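Local atomic coordinates of transcriptional protein SWT1 (Saccharomyces cerevisiae, PDB entry 4PQZ), a protein that takes part in transcription, probably as an activator, and has RNA endonuclease activity, its C-terminal HEPN-like domain being the part described here. Residues Phe138-Ser141 with Lys142-Asn145; Leu151-Gln154 with Ile155-Lys159. One frame throughout, in Å; residues are numbered along the deposited sequence.

Contact 1 (Phe138-Ser141 with Lys142-Asn145)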
loop_
_atom_site.group_PDB
_atom_site.type_symbol
_atom_site.label_atom_id
_atom_site.label_comp_id
_atom_site.label_asym_id
_atom_site.label_seq_id
_atom_site.Cartn_x
_atom_site.Cartn_y
_atom_site.Cartn_z
ATOM N N PHE A 138 -5.687 -3.381 -6.332
ATOM C CA PHE A 138 -7.001 -2.739 -6.234
ATOM C C PHE A 138 -6.895 -1.214 -6.187
ATOM O O PHE A 138 -7.675 -0.519 -6.832
ATOM C CB PHE A 138 -7.788 -3.280 -5.027
ATOM C CG PHE A 138 -8.047 -4.771 -5.102
ATOM C CD1 PHE A 138 -8.886 -5.279 -6.080
ATOM C CD2 PHE A 138 -7.439 -5.652 -4.211
ATOM C CE1 PHE A 138 -9.114 -6.654 -6.183
ATOM C CE2 PHE A 138 -7.659 -7.022 -4.299
ATOM C CZ PHE A 138 -8.500 -7.529 -5.288
ATOM N N LEU A 139 -5.904 -0.711 -5.456
ATOM C CA LEU A 139 -5.671 0.727 -5.355
ATOM C C LEU A 139 -5.181 1.345 -6.666
ATOM O O LEU A 139 -5.262 2.562 -6.837
ATOM C CB LEU A 139 -4.695 1.066 -4.220
ATOM C CG LEU A 139 -5.048 0.732 -2.764
ATOM C CD1 LEU A 139 -3.853 1.067 -1.874
ATOM C CD2 LEU A 139 -6.287 1.460 -2.294
ATOM N N PHE A 140 -4.679 0.515 -7.586
ATOM C CA PHE A 140 -4.252 0.993 -8.916
ATOM C C PHE A 140 -5.313 0.742 -9.992
ATOM O O PHE A 140 -5.131 1.129 -11.147
ATOM C CB PHE A 140 -2.931 0.328 -9.355
ATOM C CG PHE A 140 -1.686 1.074 -8.920
ATOM C CD1 PHE A 140 -1.432 1.312 -7.576
ATOM C CD2 PHE A 140 -0.769 1.529 -9.859
ATOM C CE1 PHE A 140 -0.297 1.992 -7.177
ATOM C CE2 PHE A 140 0.377 2.216 -9.462
ATOM C CZ PHE A 140 0.611 2.438 -8.114
ATOM N N SER A 141 -6.419 0.106 -9.604
ATOM C CA SER A 141 -7.356 -0.477 -10.569
ATOM C C SER A 141 -8.014 0.529 -11.539
ATOM O O SER A 141 -8.578 0.130 -12.565
ATOM C CB SER A 141 -8.428 -1.314 -9.859
ATOM O OG SER A 141 -9.361 -0.488 -9.173
ATOM N N LYS A 142 -7.940 1.815 -11.226
ATOM C CA LYS A 142 -8.482 2.821 -12.126
ATOM C C LYS A 142 -7.407 3.776 -12.600
ATOM O O LYS A 142 -7.707 4.802 -13.202
ATOM C CB LYS A 142 -9.630 3.595 -11.468
ATOM C CG LYS A 142 -10.800 2.704 -11.047
ATOM C CD LYS A 142 -11.979 3.557 -10.636
ATOM C CE LYS A 142 -13.261 3.112 -11.315
ATOM N NZ LYS A 142 -14.301 4.185 -11.219
ATOM N N PHE A 143 -6.151 3.433 -12.332
ATOM C CA PHE A 143 -5.041 4.246 -12.809
ATOM C C PHE A 143 -4.803 3.983 -14.305
ATOM O O PHE A 143 -5.483 3.156 -14.935
ATOM C CB PHE A 143 -3.769 3.982 -11.993
ATOM C CG PHE A 143 -3.819 4.519 -10.584
ATOM C CD1 PHE A 143 -4.956 5.170 -10.097
ATOM C CD2 PHE A 143 -2.718 4.382 -9.741
ATOM C CE1 PHE A 143 -5.001 5.660 -8.778
ATOM C CE2 PHE A 143 -2.750 4.883 -8.419
ATOM C CZ PHE A 143 -3.895 5.515 -7.936
ATOM N N THR A 144 -3.845 4.686 -14.881
ATOM C CA THR A 144 -3.547 4.478 -16.299
ATOM C C THR A 144 -2.790 3.161 -16.532
ATOM O O THR A 144 -2.204 2.594 -15.601
ATOM C CB THR A 144 -2.764 5.649 -16.877
ATOM O OG1 THR A 144 -1.389 5.552 -16.485
ATOM C CG2 THR A 144 -3.361 6.980 -16.375
ATOM N N ASN A 145 -2.833 2.666 -17.767
ATOM C CA ASN A 145 -2.139 1.427 -18.123
ATOM C C ASN A 145 -0.650 1.527 -17.782
ATOM O O ASN A 145 -0.031 0.569 -17.303
ATOM C CB ASN A 145 -2.346 1.112 -19.609
ATOM C CG ASN A 145 -1.798 -0.259 -20.008
ATOM O OD1 ASN A 145 -0.659 -0.376 -20.471
ATOM N ND2 ASN A 145 -2.612 -1.301 -19.831
HETATM O O HOH W 1 -7.258 3.098 -8.637
#
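The backbone from Phe140 to Phe143 makes a type I beta turn, with Phe143 N donating to Phe140 O over 2.8 Å. The bond is fairly straight at 161°, but the donor lies above the carbonyl plane. The turn folds the Phe143 ring back onto the end of helix 122-139. With Phe143 CG beside its own backbone N (chi1 -71°), one face of the ring lies over Phe140 CA and Leu139 O. Phe140 CA sits 4.1 Å from the ring centroid of Phe143, a CH-pi contact. The edge of Phe143 meets the face of Phe140, the planes 53° apart. Phe143 CD2 does the touching and reaches 3.5 Å from Phe140 CD2. A water links the helix end to the turn: it donates to Leu139 O at 2.7 Å and accepts from Lys142 N at 3.0 Å. Ser141 OG donates to Phe138 O at 2.9 Å. Phe138 O also takes Ser141 N, so two bonds grip it. Lys142 points its amine to Glu96 in a salt bridge, and the Phe143 ring also meets His56 edge-to-face. Thr144 OG1 then caps Glu147 N. This is a type I turn linking two successive helices, 122-139 and 145-163, of the HEPN-like C-terminal domain, with a threonine N-cap on the second.

Contact 2 (Leu151-Gln154 with Ile155-Lys159)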
loop_
_atom_site.group_PDB
_atom_site.type_symbol
_atom_site.label_atom_id
_atom_site.label_comp_id
_atom_site.label_asym_id
_atom_site.label_seq_id
_atom_site.Cartn_x
_atom_site.Cartn_y
_atom_site.Cartn_z
ATOM N N LEU A 151 3.667 -0.551 -11.669
ATOM C CA LEU A 151 3.438 -1.272 -10.422
ATOM C C LEU A 151 3.893 -2.725 -10.524
ATOM O O LEU A 151 4.502 -3.246 -9.598
ATOM C CB LEU A 151 1.964 -1.198 -9.988
ATOM C CG LEU A 151 1.657 -1.934 -8.672
ATOM C CD1 LEU A 151 2.267 -1.187 -7.490
ATOM C CD2 LEU A 151 0.158 -2.202 -8.466
ATOM N N GLU A 152 3.586 -3.371 -11.647
ATOM C CA GLU A 152 4.055 -4.734 -11.950
ATOM C C GLU A 152 5.583 -4.847 -11.903
ATOM O O GLU A 152 6.139 -5.770 -11.307
ATOM C CB GLU A 152 3.547 -5.192 -13.328
ATOM C CG GLU A 152 2.059 -5.521 -13.383
ATOM C CD GLU A 152 1.653 -6.514 -12.317
ATOM O OE1 GLU A 152 1.988 -7.712 -12.453
ATOM O OE2 GLU A 152 1.006 -6.099 -11.337
ATOM N N LYS A 153 6.248 -3.890 -12.536
ATOM C CA LYS A 153 7.698 -3.824 -12.528
ATOM C C LYS A 153 8.255 -3.729 -11.108
ATOM O O LYS A 153 9.262 -4.349 -10.779
ATOM C CB LYS A 153 8.174 -2.638 -13.372
ATOM C CG LYS A 153 9.651 -2.340 -13.249
ATOM C CD LYS A 153 9.999 -0.990 -13.857
ATOM C CE LYS A 153 11.288 -0.430 -13.255
ATOM N NZ LYS A 153 12.450 -1.366 -13.356
ATOM N N GLN A 154 7.592 -2.955 -10.264
ATOM C CA GLN A 154 8.063 -2.748 -8.901
ATOM C C GLN A 154 7.825 -3.987 -8.025
ATOM O O GLN A 154 8.662 -4.345 -7.190
ATOM C CB GLN A 154 7.391 -1.518 -8.301
ATOM C CG GLN A 154 8.324 -0.606 -7.533
ATOM C CD GLN A 154 7.626 0.655 -7.076
ATOM O OE1 GLN A 154 6.630 1.076 -7.670
ATOM N NE2 GLN A 154 8.136 1.263 -6.009
ATOM N N ILE A 155 6.680 -4.633 -8.243
ATOM C CA ILE A 155 6.292 -5.888 -7.590
ATOM C C ILE A 155 7.267 -7.026 -7.928
ATOM O O ILE A 155 7.630 -7.823 -7.060
ATOM C CB ILE A 155 4.828 -6.292 -7.988
ATOM C CG1 ILE A 155 3.796 -5.364 -7.324
ATOM C CG2 ILE A 155 4.543 -7.755 -7.673
ATOM C CD1 ILE A 155 2.323 -5.682 -7.678
ATOM N N HIS A 156 7.691 -7.087 -9.186
ATOM C CA HIS A 156 8.640 -8.108 -9.640
ATOM C C HIS A 156 9.969 -7.957 -8.900
ATOM O O HIS A 156 10.499 -8.928 -8.357
ATOM C CB HIS A 156 8.857 -8.035 -11.158
ATOM C CG HIS A 156 9.902 -8.988 -11.669
ATOM N ND1 HIS A 156 9.612 -10.278 -12.071
ATOM C CD2 HIS A 156 11.241 -8.838 -11.839
ATOM C CE1 HIS A 156 10.719 -10.875 -12.466
ATOM N NE2 HIS A 156 11.725 -10.025 -12.331
ATOM N N GLU A 157 10.485 -6.732 -8.858
ATOM C CA GLU A 157 11.697 -6.446 -8.092
ATOM C C GLU A 157 11.574 -6.809 -6.604
ATOM O O GLU A 157 12.536 -7.278 -5.994
ATOM C CB GLU A 157 12.092 -4.976 -8.236
ATOM C CG GLU A 157 12.253 -4.503 -9.660
ATOM C CD GLU A 157 12.787 -3.090 -9.725
ATOM O OE1 GLU A 157 13.658 -2.755 -8.893
ATOM O OE2 GLU A 157 12.331 -2.314 -10.593
ATOM N N TRP A 158 10.397 -6.593 -6.019
ATOM C CA TRP A 158 10.184 -6.948 -4.620
ATOM C C TRP A 158 10.277 -8.447 -4.408
ATOM O O TRP A 158 10.995 -8.903 -3.515
ATOM C CB TRP A 158 8.826 -6.467 -4.121
ATOM C CG TRP A 158 8.688 -4.980 -4.058
ATOM C CD1 TRP A 158 9.698 -4.053 -4.014
ATOM C CD2 TRP A 158 7.463 -4.243 -4.044
ATOM N NE1 TRP A 158 9.167 -2.782 -3.971
ATOM C CE2 TRP A 158 7.799 -2.872 -3.987
ATOM C CE3 TRP A 158 6.111 -4.607 -4.073
ATOM C CZ2 TRP A 158 6.830 -1.868 -3.959
ATOM C CZ3 TRP A 158 5.151 -3.610 -4.040
ATOM C CH2 TRP A 158 5.514 -2.258 -3.986
ATOM N N LYS A 159 9.529 -9.195 -5.221
ATOM C CA LYS A 159 9.485 -10.662 -5.155
ATOM C C LYS A 159 10.868 -11.294 -5.336
ATOM O O LYS A 159 11.297 -12.115 -4.524
ATOM C CB LYS A 159 8.545 -11.235 -6.219
ATOM C CG LYS A 159 7.078 -11.111 -5.915
ATOM C CD LYS A 159 6.243 -11.683 -7.036
ATOM C CE LYS A 159 4.777 -11.643 -6.729
ATOM N NZ LYS A 159 3.955 -11.783 -7.981
#
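Residues 151-159 are a continuous helical run within helix 145-163, and four i to i+4 backbone hydrogen bonds join its two parts, such as Ile155 N to Leu151 O at 2.9 Å. One turn apart, Lys153 and Glu157 form a salt bridge, Lys153 NZ to Glu157 OE2 at 2.9 Å. The amine meets the carboxylate oxygen on its anti side, 32° out of the carboxylate plane. A bend at the last torsion of Lys153 (chi4 55°) brings NZ to that oxygen. This is a one-turn (i to i+4) salt bridge on the solvent side of the helix. The other side packs on helices 35-62 and 122-139 of the HEPN-like domain, so the helix is amphipathic. There the side chains of Leu151 and Ile155 meet, CG of Leu151 3.9 Å from CD1 of Ile155. The carboxylate of Glu152 lies beside that same methyl, and its OE2 accepts from His137. Trp158 lays one face of its indole over the backbone carbonyl of Gln154, whose O is 3.2 Å from Trp158 CG. The Gln154 side chain passes the indole obliquely, with NE2 4.0 Å from Trp158 CZ2 and the amide plane turned 52° from the ring. Trp158 NE1 donates to Gln45 OE1.

Overall arrangement
The two contacts follow each other along the chain. Contact 1 closes the turn after helix 122-139, and contact 2 lies in the helix that follows the turn, 145-163. Their centres are about 15 Å apart, each about 13 Å from the centre of the chain. They still touch: Phe140 CG packs 3.8 Å from Leu151 CD2, so the ring of the first turn residue also meets the following helix. Helix 35-62 is a shared neighbour. Thr49 touches both Phe140 and Leu151, while Ala53 and Thr57 sit near the turn and Gln45 and Val46 near the indole of Trp158. Neither contact includes a bound metal or ligand; contact 1 links two helices, while contact 2 is a local contact within the second of them.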